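Local structure of mandelate racemase/muconate lactonizing enzyme-like protein (Rubrobacter xylanophilus DSM 9941, 3CYJ) at residues L109-L112 / K113-L117; A198-R201 / K202-L205; D284-C287 / R288-I292. The protein is a member of the enolase superfamily, resembling mandelate racemase and muconate lactonizing enzymes, and holds a sodium ion in its barrel domain. All coordinates share one frame; numbering follows the deposited sequence.

All three contacts are local ones within or at the end of a helix, and all are largely buried; interactions 1 and 3 lie at the C-terminal ends of their helices, interaction 2 at an N-terminal start. Interaction 1 occupies the last turns of helix 97-116 in the N-terminal domain, with a salt bridge along one flank. Interaction 2, about 45 Å away between centres and on the other side of the chain's centre, starts helix 201-215 of the barrel domain with a capping box and the most exposed residue of the three, T200. Interaction 3 finishes helix 283-290 in that domain, where backbone carbonyls do most of the work. Interactions 1 and 3 both touch the second subunit.

Interaction 1 of 3, residues L109-L112 / K113-L117; sequences LWDL and KARLL
The guanidinium of R115 meets D111 at its edge: OD2 lies near the guanidinium plane, while the carboxylate itself is turned 88° from it. R115 NE stands 3.3 Å from D111 OD2 and just as far from D111 OD1, so the salt bridge is shared by the two oxygens through two weak hydrogen bonds. A water completes the ring, donating to D111 OD2 at 2.7 Å and accepting from R115 NH2 at 2.8 Å. The second flat group, the W110 indole, receives the K113 chain obliquely, with W110 CZ3 3.8 Å from K113 CD. The two side chains run side by side in the same direction; K113 gets there with CG anti to its backbone N (chi1 -179°) and an extended chain, which carries NZ to the D123 carbonyl of the second subunit. W110 NE1 bonds T278 OG1 of its own chain.

Beneath these groups the helix is regular. R115 N donates to D111 O at 3.0 Å, so this pair is joined through backbone and side chain alike. On another flank L112 CG and L116 CD1 meet at 4.3 Å, near A75 and R46.

The D111 carboxylate also accepts from the backbone N of L49 and of L350, which tie this end of helix 97-116 to strand 46-53 and to a distant loop. With so many donors around it, the buried carboxylate is probably kept ionised, and its bond to R115 is one part of a shared network rather than a strong isolated pair.

Interaction 2 of 3, residues A198-R201 / K202-L205; sequences AYTR and KQAL
The extended side chain of Q203 reaches back to Y199 and T200. CG stands anti to the backbone N (chi1 -158°), which delivers Q203 OE1 to T200 N at 3.1 Å with a nearly straight N-H...O angle of 163°. In return T200 OG1, held between its own backbone N and carbonyl carbon, accepts from Q203 N at 3.3 Å. Together the two bonds form a capping box, with T200 as N-cap of helix 201-215.

Q203 crosses Y199 at about a right angle. The amide carbon Q203 CD lies 3.7 Å from Y199 CD1, approaching obliquely, with ring and amide planes 58° apart. Y199 CB packs on A204 CB, and the ring goes on to stack with W207. Two waters link the Q203 amide to A198 O: one donates to Q203 OE1 at 2.8 Å, the other accepts from Q203 NE2 at 2.9 Å.

R201 forms a salt bridge with D228, and K202 NZ does so with D265 of the third subunit.

The amide of Q203 is thus used at both ends, its oxygen by T200 N and a water, its nitrogen by another water. The first turn leaves N-H groups that have no helical carbonyl before them, and the box supplies T200 OG1 to one of these, Q203 N, while fixing the Q203 side chain against the preceding loop.

Interaction 3 of 3, residues D284-C287 / R288-I292; sequences DGIC and RGHQI
I286 O is gripped twice by H290: the backbone N and the ring ND1 each donate at 3.1 Å, H290 N and H290 ND1 arriving from opposite faces of the carbonyl plane. With CG of H290 anti to the residue's own carbonyl carbon (chi1 -82°), the imidazole turns its edge back to I286 O, which lies 15° out of the ring plane. The bond from ND1 to this carbonyl requires a proton on ND1 and limits the ring's rotation. The same ring meets H258 of its own chain and H258 of the second subunit.

One residue on, C287 O accepts from I292 N at 3.0 Å and, weakly, from H290 N. C287 SG rests 4.3 Å from I292 CG1, beside L267 of strand 266-269. Q291 turns its side chain back so that Q291 NE2 donates to R288 O at 2.6 Å, in the carbonyl plane. D284 and R288 run side by side without touching at their charged ends; the D284 carboxylate instead binds E311 N and S312 OG.

Q291 has positive phi (61°), and the bonds from I292 N to C287 O and, weakly, from Q291 N to R288 O make this a Schellman motif, closing helix 283-290 ahead of barrel strand 294-296.

Interaction 1 of 3, residues L109-L112 / K113-L117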
# COMPACT_ATOMS: atom_id res chain seq x y z
N LEU A 109 12.46 41.81 4.23
CA LEU A 109 13.88 41.56 4.22
C LEU A 109 14.51 41.30 2.82
O LEU A 109 15.66 41.69 2.56
CB LEU A 109 14.22 40.39 5.13
CG LEU A 109 13.83 40.61 6.61
CD1 LEU A 109 14.29 39.44 7.47
CD2 LEU A 109 14.42 41.90 7.11
N TRP A 110 13.76 40.64 1.94
CA TRP A 110 14.21 40.38 0.60
C TRP A 110 14.12 41.66 -0.24
O TRP A 110 15.04 41.96 -1.00
CB TRP A 110 13.40 39.27 -0.07
CG TRP A 110 13.96 37.88 0.15
CD1 TRP A 110 13.45 36.89 1.01
CD2 TRP A 110 15.09 37.29 -0.51
NE1 TRP A 110 14.23 35.76 0.92
CE2 TRP A 110 15.25 35.98 0.01
CE3 TRP A 110 16.02 37.76 -1.46
CZ2 TRP A 110 16.28 35.12 -0.42
CZ3 TRP A 110 17.06 36.91 -1.88
CH2 TRP A 110 17.18 35.60 -1.38
N ASP A 111 13.00 42.38 -0.09
CA ASP A 111 12.88 43.73 -0.67
C ASP A 111 14.09 44.59 -0.25
O ASP A 111 14.79 45.18 -1.08
CB ASP A 111 11.59 44.42 -0.26
CG ASP A 111 11.25 45.65 -1.16
OD1 ASP A 111 11.56 45.64 -2.39
OD2 ASP A 111 10.67 46.63 -0.66
N LEU A 112 14.35 44.63 1.04
CA LEU A 112 15.53 45.33 1.52
C LEU A 112 16.82 44.82 0.87
O LEU A 112 17.64 45.62 0.45
CB LEU A 112 15.61 45.27 3.06
CG LEU A 112 16.81 45.99 3.69
CD1 LEU A 112 16.70 47.53 3.40
CD2 LEU A 112 17.02 45.61 5.22
N LYS A 113 17.05 43.50 0.83
CA LYS A 113 18.27 43.01 0.20
C LYS A 113 18.36 43.49 -1.27
O LYS A 113 19.38 43.95 -1.70
CB LYS A 113 18.41 41.49 0.30
CG LYS A 113 19.73 40.92 -0.34
CD LYS A 113 19.63 39.43 -0.76
CE LYS A 113 21.03 38.78 -0.99
NZ LYS A 113 20.99 37.50 -1.82
N ALA A 114 17.27 43.40 -2.01
CA ALA A 114 17.28 43.72 -3.43
C ALA A 114 17.67 45.20 -3.67
O ALA A 114 18.53 45.51 -4.51
CB ALA A 114 15.91 43.39 -4.04
N ARG A 115 17.01 46.09 -2.90
CA ARG A 115 17.30 47.53 -2.79
C ARG A 115 18.74 47.88 -2.42
O ARG A 115 19.34 48.72 -3.08
CB ARG A 115 16.29 48.25 -1.87
CG ARG A 115 14.96 48.39 -2.56
CD ARG A 115 13.82 48.74 -1.63
NE ARG A 115 12.52 48.78 -2.32
CZ ARG A 115 12.10 49.76 -3.13
NH1 ARG A 115 12.89 50.79 -3.40
NH2 ARG A 115 10.90 49.73 -3.69
N LEU A 116 19.32 47.19 -1.43
CA LEU A 116 20.74 47.38 -1.09
C LEU A 116 21.65 47.00 -2.25
O LEU A 116 22.78 47.52 -2.37
CB LEU A 116 21.16 46.55 0.13
CG LEU A 116 20.64 46.95 1.51
CD1 LEU A 116 20.96 45.83 2.53
CD2 LEU A 116 21.19 48.35 1.93
N LEU A 117 21.17 46.09 -3.09
CA LEU A 117 21.93 45.64 -4.24
C LEU A 117 21.58 46.43 -5.45
O LEU A 117 22.14 46.20 -6.49
CB LEU A 117 21.65 44.19 -4.54
CG LEU A 117 22.23 43.17 -3.57
CD1 LEU A 117 22.11 41.78 -4.17
CD2 LEU A 117 23.66 43.52 -3.22
O HOH W 1 9.11 47.98 -2.40

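Interaction 2 of 3, residues A198-R201 / K202-L205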
# COMPACT_ATOMS: atom_id res chain seq x y z
N ALA A 198 -16.59 24.00 -0.49
CA ALA A 198 -18.03 23.99 -0.26
C ALA A 198 -18.74 22.65 -0.38
O ALA A 198 -19.87 22.52 0.11
CB ALA A 198 -18.72 25.04 -1.18
N TYR A 199 -18.13 21.69 -1.08
CA TYR A 199 -18.77 20.41 -1.40
C TYR A 199 -18.33 19.21 -0.55
O TYR A 199 -17.20 19.15 -0.07
CB TYR A 199 -18.43 20.03 -2.86
CG TYR A 199 -18.82 21.03 -3.93
CD1 TYR A 199 -20.07 21.67 -3.93
CD2 TYR A 199 -17.93 21.33 -4.98
CE1 TYR A 199 -20.42 22.62 -4.95
CE2 TYR A 199 -18.27 22.19 -6.00
CZ TYR A 199 -19.50 22.86 -5.98
OH TYR A 199 -19.76 23.73 -7.00
N THR A 200 -19.21 18.23 -0.42
CA THR A 200 -18.84 16.88 0.00
C THR A 200 -18.19 16.21 -1.17
O THR A 200 -18.22 16.73 -2.28
CB THR A 200 -20.11 16.01 0.34
OG1 THR A 200 -20.92 15.81 -0.86
CG2 THR A 200 -20.95 16.68 1.45
N ARG A 201 -17.62 15.03 -0.95
CA ARG A 201 -16.87 14.30 -1.97
C ARG A 201 -17.68 14.01 -3.24
O ARG A 201 -17.24 14.32 -4.35
CB ARG A 201 -16.32 12.97 -1.36
CG ARG A 201 -15.34 13.14 -0.21
CD ARG A 201 -14.89 11.84 0.48
NE ARG A 201 -13.82 12.18 1.44
CZ ARG A 201 -13.24 11.34 2.31
NH1 ARG A 201 -13.64 10.09 2.41
NH2 ARG A 201 -12.31 11.77 3.15
N LYS A 202 -18.85 13.36 -3.09
CA LYS A 202 -19.69 12.99 -4.22
C LYS A 202 -20.37 14.17 -4.85
O LYS A 202 -20.69 14.13 -6.03
CB LYS A 202 -20.74 11.94 -3.85
CG LYS A 202 -20.16 10.52 -3.68
CD LYS A 202 -19.67 9.91 -5.03
CE LYS A 202 -18.52 8.89 -4.82
NZ LYS A 202 -18.98 7.59 -4.16
N GLN A 203 -20.60 15.23 -4.07
CA GLN A 203 -21.14 16.50 -4.57
C GLN A 203 -20.12 17.12 -5.52
O GLN A 203 -20.46 17.55 -6.64
CB GLN A 203 -21.42 17.44 -3.37
CG GLN A 203 -22.44 18.56 -3.58
CD GLN A 203 -22.61 19.52 -2.32
OE1 GLN A 203 -21.94 19.34 -1.28
NE2 GLN A 203 -23.49 20.55 -2.45
N ALA A 204 -18.87 17.17 -5.09
CA ALA A 204 -17.80 17.72 -5.90
C ALA A 204 -17.62 16.89 -7.19
O ALA A 204 -17.46 17.43 -8.27
CB ALA A 204 -16.50 17.79 -5.08
N LEU A 205 -17.64 15.57 -7.08
CA LEU A 205 -17.53 14.73 -8.29
C LEU A 205 -18.67 15.06 -9.25
O LEU A 205 -18.42 15.22 -10.43
CB LEU A 205 -17.50 13.24 -7.98
CG LEU A 205 -17.29 12.25 -9.17
CD1 LEU A 205 -15.99 12.48 -9.93
CD2 LEU A 205 -17.28 10.80 -8.64
O HOH W 2 -21.63 20.65 1.21
O HOH W 3 -22.68 23.09 -1.27

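Interaction 3 of 3, residues D284-C287 / R288-I292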
# COMPACT_ATOMS: atom_id res chain seq x y z
N ASP A 284 9.35 24.88 -5.93
CA ASP A 284 9.85 24.18 -7.14
C ASP A 284 10.30 22.75 -6.88
O ASP A 284 9.94 21.82 -7.61
CB ASP A 284 11.05 24.93 -7.69
CG ASP A 284 10.76 25.63 -8.99
OD1 ASP A 284 9.73 25.32 -9.59
OD2 ASP A 284 11.61 26.46 -9.41
N GLY A 285 11.10 22.57 -5.83
CA GLY A 285 11.58 21.27 -5.45
C GLY A 285 10.44 20.33 -5.16
O GLY A 285 10.51 19.15 -5.49
N ILE A 286 9.36 20.83 -4.55
CA ILE A 286 8.21 19.95 -4.37
C ILE A 286 7.53 19.67 -5.69
O ILE A 286 7.22 18.54 -6.02
CB ILE A 286 7.19 20.45 -3.32
CG1 ILE A 286 7.85 20.58 -1.93
CG2 ILE A 286 6.02 19.52 -3.26
CD1 ILE A 286 8.00 19.33 -1.24
N CYS A 287 7.31 20.73 -6.45
CA CYS A 287 6.58 20.60 -7.69
C CYS A 287 7.34 19.83 -8.77
O CYS A 287 6.75 19.00 -9.43
CB CYS A 287 6.14 21.98 -8.20
SG CYS A 287 4.75 22.61 -7.21
N ARG A 288 8.62 20.13 -8.98
CA ARG A 288 9.41 19.38 -9.97
C ARG A 288 9.62 17.91 -9.51
O ARG A 288 9.58 16.98 -10.33
CB ARG A 288 10.79 20.03 -10.25
CG ARG A 288 10.81 21.51 -10.64
CD ARG A 288 9.98 21.79 -11.88
NE ARG A 288 10.43 21.06 -13.06
CZ ARG A 288 9.73 20.12 -13.69
NH1 ARG A 288 10.25 19.53 -14.77
NH2 ARG A 288 8.51 19.76 -13.27
N GLY A 289 9.84 17.71 -8.20
CA GLY A 289 9.95 16.34 -7.66
C GLY A 289 8.72 15.47 -7.89
O GLY A 289 8.85 14.26 -8.09
N HIS A 290 7.53 16.08 -7.89
CA HIS A 290 6.28 15.39 -8.09
C HIS A 290 5.74 15.54 -9.51
O HIS A 290 4.73 14.93 -9.86
CB HIS A 290 5.25 15.93 -7.12
CG HIS A 290 5.33 15.37 -5.74
ND1 HIS A 290 6.20 15.84 -4.79
CD2 HIS A 290 4.59 14.41 -5.14
CE1 HIS A 290 6.03 15.17 -3.66
NE2 HIS A 290 5.04 14.31 -3.84
N GLN A 291 6.42 16.37 -10.32
CA GLN A 291 6.02 16.65 -11.71
C GLN A 291 4.63 17.29 -11.92
O GLN A 291 3.89 16.95 -12.87
CB GLN A 291 6.11 15.37 -12.59
CG GLN A 291 7.46 14.75 -12.59
CD GLN A 291 8.37 15.55 -13.43
OE1 GLN A 291 8.21 15.62 -14.66
NE2 GLN A 291 9.32 16.21 -12.77
N ILE A 292 4.30 18.27 -11.08
CA ILE A 292 3.07 18.95 -11.26
C ILE A 292 3.35 20.45 -11.38
O ILE A 292 4.30 20.96 -10.78
CB ILE A 292 2.09 18.64 -10.06
CG1 ILE A 292 2.67 19.11 -8.71
CG2 ILE A 292 1.71 17.15 -10.07
CD1 ILE A 292 1.83 18.81 -7.51